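Local coordinates for protein N5-carboxyaminoimidazole ribonucleotide synthetase (Bacillus anthracis, PDB 3QFF) that probably catalyses the ATP-dependent carboxylation of 5-aminoimidazole ribonucleotide with bicarbonate, a step of purine biosynthesis, and binds ADP in its ATP-grasp nucleotide pocket, at residues S150-T155 with D174-L179; N221-E226 with Q352-H357; S282-Q287 with H342-E347. All coordinates share one frame; numbering follows the deposited sequence.

Contact 1 of 3, residues S150-T155 with D174-L179. With ADP (adenosine-5'-diphosphate), chain C.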
loop_
_atom_site.group_PDB
_atom_site.type_symbol
_atom_site.label_atom_id
_atom_site.label_comp_id
_atom_site.label_asym_id
_atom_site.label_seq_id
_atom_site.Cartn_x
_atom_site.Cartn_y
_atom_site.Cartn_z
ATOM N N SER A 150 6.524 38.699 -17.990
ATOM C CA SER A 150 6.002 38.606 -16.627
ATOM C C SER A 150 4.729 37.783 -16.592
ATOM O O SER A 150 4.156 37.459 -17.636
ATOM C CB SER A 150 5.725 39.998 -16.055
ATOM O OG SER A 150 6.930 40.668 -15.735
ATOM N N VAL A 151 4.291 37.444 -15.384
ATOM C CA VAL A 151 3.069 36.684 -15.192
ATOM C C VAL A 151 2.206 37.334 -14.104
ATOM O O VAL A 151 2.674 37.576 -12.985
ATOM C CB VAL A 151 3.367 35.218 -14.809
ATOM C CG1 VAL A 151 2.098 34.399 -14.825
ATOM C CG2 VAL A 151 4.408 34.611 -15.756
ATOM N N LEU A 152 0.955 37.621 -14.451
ATOM C CA LEU A 152 -0.017 38.115 -13.493
ATOM C C LEU A 152 -0.886 36.961 -13.038
ATOM O O LEU A 152 -1.546 36.334 -13.853
ATOM C CB LEU A 152 -0.888 39.207 -14.118
ATOM C CG LEU A 152 -1.798 39.985 -13.163
ATOM C CD1 LEU A 152 -0.969 40.845 -12.222
ATOM C CD2 LEU A 152 -2.759 40.843 -13.971
ATOM N N LYS A 153 -0.877 36.678 -11.740
ATOM C CA LYS A 153 -1.700 35.608 -11.180
ATOM C C LYS A 153 -2.573 36.173 -10.065
ATOM O O LYS A 153 -2.166 37.116 -9.390
ATOM C CB LYS A 153 -0.829 34.479 -10.611
ATOM C CG LYS A 153 0.481 34.234 -11.340
ATOM C CD LYS A 153 1.166 32.966 -10.825
ATOM C CE LYS A 153 2.635 32.962 -11.221
ATOM N NZ LYS A 153 3.454 32.054 -10.363
ATOM N N THR A 154 -3.763 35.604 -9.877
ATOM C CA THR A 154 -4.609 35.980 -8.743
ATOM C C THR A 154 -3.975 35.457 -7.454
ATOM O O THR A 154 -3.367 34.390 -7.455
ATOM C CB THR A 154 -6.043 35.416 -8.853
ATOM O OG1 THR A 154 -5.996 33.983 -8.876
ATOM C CG2 THR A 154 -6.742 35.927 -10.106
ATOM N N THR A 155 -4.114 36.206 -6.363
ATOM C CA THR A 155 -3.504 35.811 -5.089
ATOM C C THR A 155 -4.209 34.620 -4.439
ATOM O O THR A 155 -3.590 33.863 -3.700
ATOM C CB THR A 155 -3.449 36.977 -4.072
ATOM O OG1 THR A 155 -4.751 37.554 -3.929
ATOM C CG2 THR A 155 -2.458 38.050 -4.517
ATOM N N ASP A 174 -3.861 44.516 -21.904
ATOM C CA ASP A 174 -5.304 44.682 -21.863
ATOM C C ASP A 174 -6.013 43.493 -21.221
ATOM O O ASP A 174 -6.951 43.682 -20.443
ATOM C CB ASP A 174 -5.864 44.961 -23.259
ATOM C CG ASP A 174 -6.848 46.111 -23.264
ATOM O OD1 ASP A 174 -6.396 47.275 -23.151
ATOM O OD2 ASP A 174 -8.068 45.854 -23.375
ATOM N N GLU A 175 -5.563 42.278 -21.537
ATOM C CA GLU A 175 -6.083 41.070 -20.889
ATOM C C GLU A 175 -5.709 41.029 -19.395
ATOM O O GLU A 175 -6.470 40.510 -18.575
ATOM C CB GLU A 175 -5.583 39.807 -21.606
ATOM C CG GLU A 175 -6.212 38.492 -21.120
ATOM C CD GLU A 175 -5.664 37.263 -21.843
ATOM O OE1 GLU A 175 -4.886 37.431 -22.809
ATOM O OE2 GLU A 175 -6.006 36.124 -21.439
ATOM N N ALA A 176 -4.540 41.579 -19.066
ATOM C CA ALA A 176 -4.056 41.685 -17.683
ATOM C C ALA A 176 -4.889 42.655 -16.838
ATOM O O ALA A 176 -5.258 42.334 -15.702
ATOM C CB ALA A 176 -2.587 42.088 -17.667
ATOM N N ARG A 177 -5.186 43.833 -17.396
ATOM C CA ARG A 177 -6.055 44.816 -16.738
ATOM C C ARG A 177 -7.404 44.207 -16.388
ATOM O O ARG A 177 -7.946 44.455 -15.305
ATOM C CB ARG A 177 -6.263 46.053 -17.613
ATOM C CG ARG A 177 -4.997 46.806 -17.899
ATOM C CD ARG A 177 -5.231 48.290 -18.034
ATOM N NE ARG A 177 -3.971 49.000 -18.252
ATOM C CZ ARG A 177 -3.139 49.384 -17.289
ATOM N NH1 ARG A 177 -2.021 50.023 -17.600
ATOM N NH2 ARG A 177 -3.417 49.127 -16.013
ATOM N N LYS A 178 -7.931 43.408 -17.314
ATOM C CA LYS A 178 -9.190 42.695 -17.123
ATOM C C LYS A 178 -9.102 41.806 -15.883
ATOM O O LYS A 178 -10.022 41.769 -15.070
ATOM C CB LYS A 178 -9.511 41.852 -18.365
ATOM C CG LYS A 178 -10.882 41.183 -18.356
ATOM C CD LYS A 178 -11.901 41.975 -19.179
ATOM C CE LYS A 178 -13.242 41.261 -19.217
ATOM N NZ LYS A 178 -14.103 41.768 -20.328
ATOM N N LEU A 179 -7.980 41.102 -15.746
ATOM C CA LEU A 179 -7.752 40.223 -14.601
ATOM C C LEU A 179 -7.590 41.008 -13.304
ATOM O O LEU A 179 -8.220 40.678 -12.303
ATOM C CB LEU A 179 -6.538 39.312 -14.844
ATOM C CG LEU A 179 -6.240 38.237 -13.797
ATOM C CD1 LEU A 179 -7.395 37.236 -13.678
ATOM C CD2 LEU A 179 -4.928 37.527 -14.130
HETATM P PB ADP C . -0.942 27.124 -10.398
HETATM O O1B ADP C . -2.185 27.281 -11.243
HETATM O O2B ADP C . -1.160 27.507 -8.950
HETATM O O3B ADP C . -0.244 25.800 -10.601
HETATM P PA ADP C . 1.677 28.321 -10.865
HETATM O O1A ADP C . 2.229 26.981 -10.421
HETATM O O2A ADP C . 2.071 29.585 -10.136
HETATM O O3A ADP C . 0.058 28.269 -10.972
HETATM O "O5'" ADP C . 2.111 28.542 -12.397
HETATM C "C5'" ADP C . 1.608 27.677 -13.413
HETATM C "C4'" ADP C . 2.684 27.457 -14.465
HETATM O "O4'" ADP C . 3.067 28.718 -15.018
HETATM C "C3'" ADP C . 3.941 26.839 -13.874
HETATM O "O3'" ADP C . 3.948 25.419 -14.047
HETATM C "C2'" ADP C . 5.075 27.510 -14.625
HETATM O "O2'" ADP C . 5.473 26.697 -15.732
HETATM C "C1'" ADP C . 4.489 28.809 -15.155
HETATM N N9 ADP C . 5.007 29.964 -14.368
HETATM C C8 ADP C . 4.430 30.498 -13.271
HETATM N N7 ADP C . 5.152 31.541 -12.792
HETATM C C5 ADP C . 6.221 31.694 -13.591
HETATM C C6 ADP C . 7.388 32.610 -13.651
HETATM N N6 ADP C . 7.557 33.596 -12.735
HETATM N N1 ADP C . 8.280 32.422 -14.657
HETATM C C2 ADP C . 8.130 31.447 -15.575
HETATM N N3 ADP C . 7.098 30.586 -15.577
HETATM C C4 ADP C . 6.124 30.656 -14.632
#
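The ADP pocket of the ATP-grasp domain rests partly on strand 150-154, where Leu152 packs against Ala176 and Leu179 of helix 173-182 while its neighbour Lys153 serves the nucleotide. The alternation of a beta-strand divides the labour: the CB of Leu152 points toward the helix and that of Lys153 away from it. With CG anti to the backbone N (chi1 -170°), Leu152 sends CD2 across to the helix, where it lies 3.4 Å from Ala176 O and 3.9 Å from Ala176 CB. Leu179 answers from the next helical turn. Its side chain slides past that of Leu152 in the opposite direction, CD2 reaching 4.0 Å from Leu152 CD2 and 3.6 Å from Leu152 O. The other branch of Leu179, CD1, meets Thr154 CG2 at 3.9 Å, the two side chains crossing at about a right angle; Thr154 OG1 is turned to Thr156 O. No hydrogen bond crosses between helix and strand; the contact is made by methyl groups packing on one another and on two backbone carbonyl oxygens, and Leu139 of helix 136-146 extends it over both Leu152 and Ala176.

On the nucleotide side Lys153, extended beyond CG, bridges base and phosphate: NZ donates to ADP N7 at 3.0 Å and to ADP O2A at 2.8 Å. The same ammonium group also forms a salt bridge with Glu188. Val151 CG2 approaches the adenine carbons C5 and C6. A helix laid nearly parallel to its strand, at 22°, on one sheet face, with nucleotide on the other, is the layering of the ATP-grasp fold.

Contact 2 of 3, residues N221-E226 with Q352-H357. With ADP (adenosine-5'-diphosphate), chain C.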
loop_
_atom_site.group_PDB
_atom_site.type_symbol
_atom_site.label_atom_id
_atom_site.label_comp_id
_atom_site.label_asym_id
_atom_site.label_seq_id
_atom_site.Cartn_x
_atom_site.Cartn_y
_atom_site.Cartn_z
ATOM N N ASN A 221 -1.093 22.196 -19.982
ATOM C CA ASN A 221 -2.333 22.952 -19.717
ATOM C C ASN A 221 -2.531 23.292 -18.247
ATOM O O ASN A 221 -3.659 23.258 -17.748
ATOM C CB ASN A 221 -3.568 22.196 -20.215
ATOM C CG ASN A 221 -3.686 22.199 -21.715
ATOM O OD1 ASN A 221 -3.518 23.237 -22.365
ATOM N ND2 ASN A 221 -3.985 21.037 -22.281
ATOM N N ASN A 222 -1.431 23.616 -17.571
ATOM C CA ASN A 222 -1.404 23.884 -16.125
ATOM C C ASN A 222 -1.915 22.743 -15.238
ATOM O O ASN A 222 -2.424 22.969 -14.134
ATOM C CB ASN A 222 -2.094 25.212 -15.790
ATOM C CG ASN A 222 -1.110 26.375 -15.696
ATOM O OD1 ASN A 222 -0.021 26.346 -16.287
ATOM N ND2 ASN A 222 -1.488 27.403 -14.936
ATOM N N ILE A 223 -1.786 21.518 -15.746
ATOM C CA ILE A 223 -2.091 20.310 -14.978
ATOM C C ILE A 223 -0.858 19.425 -15.033
ATOM O O ILE A 223 -0.188 19.350 -16.073
ATOM C CB ILE A 223 -3.322 19.553 -15.536
ATOM C CG1 ILE A 223 -4.558 20.457 -15.511
ATOM C CG2 ILE A 223 -3.616 18.271 -14.713
ATOM C CD1 ILE A 223 -5.722 19.903 -16.283
ATOM N N LEU A 224 -0.543 18.767 -13.916
ATOM C CA LEU A 224 0.583 17.837 -13.901
ATOM C C LEU A 224 0.354 16.673 -14.865
ATOM O O LEU A 224 -0.720 16.073 -14.890
ATOM C CB LEU A 224 0.875 17.326 -12.479
ATOM C CG LEU A 224 2.084 16.405 -12.279
ATOM C CD1 LEU A 224 3.404 17.093 -12.677
ATOM C CD2 LEU A 224 2.154 15.912 -10.821
ATOM N N HIS A 225 1.377 16.381 -15.658
ATOM C CA HIS A 225 1.342 15.280 -16.617
ATOM C C HIS A 225 2.191 14.125 -16.077
ATOM O O HIS A 225 1.663 13.043 -15.820
ATOM C CB HIS A 225 1.839 15.753 -17.998
ATOM C CG HIS A 225 2.113 14.646 -18.973
ATOM N ND1 HIS A 225 1.218 13.628 -19.224
ATOM C CD2 HIS A 225 3.178 14.415 -19.779
ATOM C CE1 HIS A 225 1.731 12.802 -20.120
ATOM N NE2 HIS A 225 2.917 13.260 -20.477
ATOM N N GLU A 226 3.488 14.385 -15.895
ATOM C CA GLU A 226 4.467 13.407 -15.423
ATOM C C GLU A 226 5.339 13.932 -14.277
ATOM O O GLU A 226 5.695 15.118 -14.254
ATOM C CB GLU A 226 5.385 12.973 -16.564
ATOM C CG GLU A 226 4.725 12.010 -17.540
ATOM C CD GLU A 226 5.574 11.710 -18.767
ATOM O OE1 GLU A 226 6.411 12.564 -19.156
ATOM O OE2 GLU A 226 5.389 10.617 -19.347
ATOM N N GLN A 352 -10.823 16.909 -17.584
ATOM C CA GLN A 352 -9.625 17.336 -16.863
ATOM C C GLN A 352 -9.612 16.884 -15.403
ATOM O O GLN A 352 -8.720 17.251 -14.634
ATOM C CB GLN A 352 -9.436 18.852 -16.982
ATOM C CG GLN A 352 -8.975 19.292 -18.373
ATOM C CD GLN A 352 -8.519 20.745 -18.418
ATOM O OE1 GLN A 352 -9.205 21.643 -17.925
ATOM N NE2 GLN A 352 -7.364 20.982 -19.032
ATOM N N ARG A 353 -10.596 16.071 -15.035
ATOM C CA ARG A 353 -10.680 15.527 -13.689
ATOM C C ARG A 353 -9.616 14.435 -13.566
ATOM O O ARG A 353 -9.410 13.651 -14.495
ATOM C CB ARG A 353 -12.082 14.973 -13.439
ATOM C CG ARG A 353 -12.320 14.366 -12.069
ATOM C CD ARG A 353 -13.811 14.126 -11.854
ATOM N NE ARG A 353 -14.483 15.347 -11.421
ATOM C CZ ARG A 353 -15.802 15.528 -11.401
ATOM N NH1 ARG A 353 -16.627 14.566 -11.805
ATOM N NH2 ARG A 353 -16.299 16.683 -10.976
ATOM N N LYS A 354 -8.932 14.420 -12.430
ATOM C CA LYS A 354 -7.912 13.425 -12.145
ATOM C C LYS A 354 -8.602 12.148 -11.699
ATOM O O LYS A 354 -9.262 12.132 -10.664
ATOM C CB LYS A 354 -6.941 13.955 -11.073
ATOM C CG LYS A 354 -6.001 15.048 -11.605
ATOM C CD LYS A 354 -5.260 15.765 -10.478
ATOM C CE LYS A 354 -4.478 16.986 -11.032
ATOM N NZ LYS A 354 -3.748 17.679 -9.932
ATOM N N MET A 355 -8.473 11.090 -12.500
ATOM C CA MET A 355 -9.187 9.817 -12.259
ATOM C C MET A 355 -8.276 8.774 -11.612
ATOM O O MET A 355 -8.758 7.852 -10.967
ATOM C CB MET A 355 -9.757 9.242 -13.573
ATOM C CG MET A 355 -10.632 10.247 -14.372
ATOM S SD MET A 355 -12.075 10.832 -13.473
ATOM C CE MET A 355 -13.053 9.323 -13.378
ATOM N N GLY A 356 -6.971 8.921 -11.829
ATOM C CA GLY A 356 -5.969 8.039 -11.253
ATOM C C GLY A 356 -4.574 8.479 -11.624
ATOM O O GLY A 356 -4.360 9.618 -12.098
ATOM N N HIS A 357 -3.621 7.577 -11.407
ATOM C CA HIS A 357 -2.254 7.731 -11.902
ATOM C C HIS A 357 -1.627 6.351 -12.111
ATOM O O HIS A 357 -2.082 5.352 -11.534
ATOM C CB HIS A 357 -1.399 8.588 -10.945
ATOM C CG HIS A 357 -1.175 7.961 -9.601
ATOM N ND1 HIS A 357 -2.040 8.143 -8.543
ATOM C CD2 HIS A 357 -0.168 7.184 -9.137
ATOM C CE1 HIS A 357 -1.584 7.490 -7.489
ATOM N NE2 HIS A 357 -0.451 6.898 -7.822
HETATM P PB ADP C . -0.942 27.124 -10.398
HETATM O O1B ADP C . -2.185 27.281 -11.243
HETATM O O2B ADP C . -1.160 27.507 -8.950
HETATM O O3B ADP C . -0.244 25.800 -10.601
HETATM P PA ADP C . 1.677 28.321 -10.865
HETATM O O1A ADP C . 2.229 26.981 -10.421
HETATM O O2A ADP C . 2.071 29.585 -10.136
HETATM O O3A ADP C . 0.058 28.269 -10.972
HETATM O "O5'" ADP C . 2.111 28.542 -12.397
HETATM C "C5'" ADP C . 1.608 27.677 -13.413
HETATM C "C4'" ADP C . 2.684 27.457 -14.465
HETATM O "O4'" ADP C . 3.067 28.718 -15.018
HETATM C "C3'" ADP C . 3.941 26.839 -13.874
HETATM O "O3'" ADP C . 3.948 25.419 -14.047
HETATM C "C2'" ADP C . 5.075 27.510 -14.625
HETATM O "O2'" ADP C . 5.473 26.697 -15.732
HETATM C "C1'" ADP C . 4.489 28.809 -15.155
HETATM N N9 ADP C . 5.007 29.964 -14.368
HETATM C C8 ADP C . 4.430 30.498 -13.271
HETATM N N7 ADP C . 5.152 31.541 -12.792
HETATM C C5 ADP C . 6.221 31.694 -13.591
HETATM C C6 ADP C . 7.388 32.610 -13.651
HETATM N N6 ADP C . 7.557 33.596 -12.735
HETATM N N1 ADP C . 8.280 32.422 -14.657
HETATM C C2 ADP C . 8.130 31.447 -15.575
HETATM N N3 ADP C . 7.098 30.586 -15.577
HETATM C C4 ADP C . 6.124 30.656 -14.632
HETATM O O HOH W 1 -6.389 23.772 -18.502
HETATM O O HOH W 2 -1.960 19.491 -11.430
#
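Ile223 and Gln352 make the tight part of this contact, a single methyl group set against a glutamine side chain that crosses it at a slant. Ile223 CD1 stands 3.4 Å from Gln352 NE2 and 3.6 Å from Gln352 CD, and also touches the CB and CG of that residue. The reach comes from CG1, set anti to the carbonyl carbon (chi1 -59°), with CD1 extended beyond it. The other branch, CG2, touches Lys354 CE at 4.0 Å, the two side chains running past each other in opposite directions.

Elsewhere the segments are joined more loosely, through water, from backbone atoms of one to side-chain nitrogens of the other; no direct hydrogen bond joins them. One water donates to Asn221 O at 2.9 Å and accepts from Gln352 NE2 at 3.0 Å. Asn221 and Gln352 are exposed, so this end is the solvent side. A second water accepts from Leu224 N at 3.0 Å and from Lys354 NZ at 3.0 Å. Asn222 turns elsewhere: its amide lies beside the ADP ribose, and ND2 is held by Asp160 O.

Asn221 and Asn222, both in the left-handed conformation, form the turn between strands 209-220 and 223-229. Strand 316-322 lies between strands 223-229 and 354-361 in the eight-stranded antiparallel sheet, so the contact bridges over an intervening strand, whose Asn320 and Leu322 touch Lys354, while helix 365-374 packs on Glu226 farther along.

Contact 3 of 3, residues S282-Q287 with H342-E347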
loop_
_atom_site.group_PDB
_atom_site.type_symbol
_atom_site.label_atom_id
_atom_site.label_comp_id
_atom_site.label_asym_id
_atom_site.label_seq_id
_atom_site.Cartn_x
_atom_site.Cartn_y
_atom_site.Cartn_z
ATOM N N SER A 282 2.498 15.551 -7.157
ATOM C CA SER A 282 3.899 15.316 -7.522
ATOM C C SER A 282 4.636 14.327 -6.578
ATOM O O SER A 282 5.793 14.011 -6.806
ATOM C CB SER A 282 4.660 16.649 -7.688
ATOM O OG SER A 282 4.929 17.289 -6.444
ATOM N N GLY A 283 3.947 13.841 -5.540
ATOM C CA GLY A 283 4.470 12.834 -4.617
ATOM C C GLY A 283 3.840 11.449 -4.740
ATOM O O GLY A 283 4.166 10.544 -3.966
ATOM N N HIS A 284 2.933 11.260 -5.696
ATOM C CA HIS A 284 2.282 9.941 -5.856
ATOM C C HIS A 284 3.258 8.826 -6.234
ATOM O O HIS A 284 3.008 7.643 -5.937
ATOM C CB HIS A 284 1.153 9.998 -6.897
ATOM C CG HIS A 284 -0.014 10.846 -6.498
ATOM N ND1 HIS A 284 -0.219 11.287 -5.208
ATOM C CD2 HIS A 284 -1.074 11.289 -7.221
ATOM C CE1 HIS A 284 -1.334 11.993 -5.158
ATOM N NE2 HIS A 284 -1.876 12.002 -6.366
ATOM N N TYR A 285 4.361 9.199 -6.891
ATOM C CA TYR A 285 5.420 8.231 -7.196
ATOM C C TYR A 285 5.879 7.444 -5.966
ATOM O O TYR A 285 6.310 6.304 -6.096
ATOM C CB TYR A 285 6.635 8.923 -7.831
ATOM C CG TYR A 285 7.517 9.675 -6.857
ATOM C CD1 TYR A 285 7.288 11.023 -6.565
ATOM C CD2 TYR A 285 8.611 9.043 -6.254
ATOM C CE1 TYR A 285 8.119 11.721 -5.682
ATOM C CE2 TYR A 285 9.436 9.721 -5.370
ATOM C CZ TYR A 285 9.192 11.061 -5.095
ATOM O OH TYR A 285 10.018 11.710 -4.221
ATOM N N THR A 286 5.803 8.062 -4.785
ATOM C CA THR A 286 6.320 7.450 -3.555
ATOM C C THR A 286 5.576 6.162 -3.173
ATOM O O THR A 286 6.113 5.347 -2.429
ATOM C CB THR A 286 6.220 8.393 -2.339
ATOM O OG1 THR A 286 4.846 8.775 -2.133
ATOM C CG2 THR A 286 7.087 9.624 -2.543
ATOM N N GLN A 287 4.345 6.008 -3.658
ATOM C CA GLN A 287 3.518 4.837 -3.352
ATOM C C GLN A 287 4.136 3.538 -3.820
ATOM O O GLN A 287 3.902 2.491 -3.222
ATOM C CB GLN A 287 2.151 4.954 -4.025
ATOM C CG GLN A 287 1.170 5.873 -3.314
ATOM C CD GLN A 287 -0.181 5.816 -3.969
ATOM O OE1 GLN A 287 -0.316 6.017 -5.192
ATOM N NE2 GLN A 287 -1.192 5.507 -3.178
ATOM N N HIS A 342 -3.132 3.157 -10.175
ATOM C CA HIS A 342 -3.994 3.626 -9.099
ATOM C C HIS A 342 -5.221 4.300 -9.686
ATOM O O HIS A 342 -5.106 5.187 -10.530
ATOM C CB HIS A 342 -3.220 4.558 -8.164
ATOM C CG HIS A 342 -2.003 3.908 -7.585
ATOM N ND1 HIS A 342 -1.969 3.390 -6.308
ATOM C CD2 HIS A 342 -0.807 3.612 -8.141
ATOM C CE1 HIS A 342 -0.785 2.841 -6.090
ATOM N NE2 HIS A 342 -0.070 2.945 -7.195
ATOM N N LEU A 343 -6.393 3.851 -9.272
ATOM C CA LEU A 343 -7.619 4.499 -9.718
ATOM C C LEU A 343 -8.452 4.894 -8.507
ATOM O O LEU A 343 -8.541 4.149 -7.538
ATOM C CB LEU A 343 -8.391 3.619 -10.712
ATOM C CG LEU A 343 -7.670 3.304 -12.034
ATOM C CD1 LEU A 343 -8.455 2.280 -12.860
ATOM C CD2 LEU A 343 -7.439 4.558 -12.871
ATOM N N TYR A 344 -9.046 6.079 -8.570
ATOM C CA TYR A 344 -9.569 6.731 -7.377
ATOM C C TYR A 344 -11.042 6.426 -7.055
ATOM O O TYR A 344 -11.534 6.793 -5.991
ATOM C CB TYR A 344 -9.351 8.252 -7.487
ATOM C CG TYR A 344 -7.920 8.698 -7.792
ATOM C CD1 TYR A 344 -7.679 9.873 -8.520
ATOM C CD2 TYR A 344 -6.814 7.975 -7.325
ATOM C CE1 TYR A 344 -6.376 10.321 -8.785
ATOM C CE2 TYR A 344 -5.498 8.408 -7.593
ATOM C CZ TYR A 344 -5.297 9.586 -8.317
ATOM O OH TYR A 344 -4.029 10.013 -8.578
ATOM N N GLY A 345 -11.742 5.753 -7.963
ATOM C CA GLY A 345 -13.149 5.400 -7.731
ATOM C C GLY A 345 -14.127 6.542 -7.959
ATOM O O GLY A 345 -15.201 6.576 -7.358
ATOM N N LYS A 346 -13.747 7.485 -8.817
ATOM C CA LYS A 346 -14.638 8.565 -9.200
ATOM C C LYS A 346 -15.606 8.067 -10.274
ATOM O O LYS A 346 -15.234 7.276 -11.149
ATOM C CB LYS A 346 -13.848 9.784 -9.690
ATOM C CG LYS A 346 -13.141 10.560 -8.577
ATOM C CD LYS A 346 -12.117 11.520 -9.160
ATOM C CE LYS A 346 -11.418 12.359 -8.072
ATOM N NZ LYS A 346 -10.577 13.456 -8.689
ATOM N N GLU A 347 -16.848 8.533 -10.191
ATOM C CA GLU A 347 -17.905 8.082 -11.093
ATOM C C GLU A 347 -17.868 8.833 -12.425
ATOM O O GLU A 347 -17.657 8.229 -13.481
ATOM C CB GLU A 347 -19.266 8.239 -10.418
ATOM C CG GLU A 347 -20.280 7.198 -10.848
ATOM C CD GLU A 347 -21.701 7.714 -10.750
ATOM O OE1 GLU A 347 -22.090 8.212 -9.662
ATOM O OE2 GLU A 347 -22.427 7.625 -11.766
#
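Gly283 O is gripped twice by Thr286, from the backbone N at 3.1 Å and from OG1 at 2.6 Å; His284, within the turn so closed, meets Tyr344, and Gln287, just after it, meets His342. The hydroxyl comes in almost straight on the carbonyl (C=O...OG1 175°), while the amide completes a type I beta turn from Gly283 to Thr286.

Gln287, extended beyond CG, brings its amide oxygen over the imidazole of His342. OE1 stands 3.2 Å above the ring plane, over its centre, and the amide and ring planes are 31° apart. Although Gln287 OE1 is only 3.3 Å from His342 ND1, the angle is poor for a hydrogen bond; the oxygen meets the ring from above.

Here a segment of the ATP-grasp family region meets one of the C-terminal family region: strand 339-343 is the outermost strand of the eight-stranded sheet within this chain, and its Leu343 makes backbone hydrogen bonds to the second subunit and packs on Met36 of that subunit.

Tyr344 OH approaches the His284 ring obliquely, 3.5 Å from His284 CD2. The strongest polar partners of this cluster lie outside the two segments: His342 NE2 is bonded to Asp288 OD2, Tyr344 OH to His357 ND1, and Gln287 OE1 weakly to NE2 of the same His357, whose ring stacks with those of both His284 and His342, gathering three imidazoles. Helix 24-35 packs alongside, Leu25 and Met28 against His284, Met28 also against Gln287, and Gln24 against Tyr344.

Followed from the N terminus, contact 1 comes first and is local: 18 residues, including strand 164-167, separate its segments, and the loop closes before any other opens. Contact 2 opens at the turn before strand 223-229 and closes only 125 residues later; contact 3 is nested inside this long loop. Contacts 2 and 3 have centres 11 Å apart and touch directly, through His357 with Tyr344 and Gln287 and through Lys354 with Lys346, beside the neighbouring strands 339-343 and 354-361. Contact 1 lies on another sheet, its centre 24 Å from that of contact 2, yet both reach ADP. Together contacts 2 and 3 tie the ATP-grasp part to the C-terminal domain.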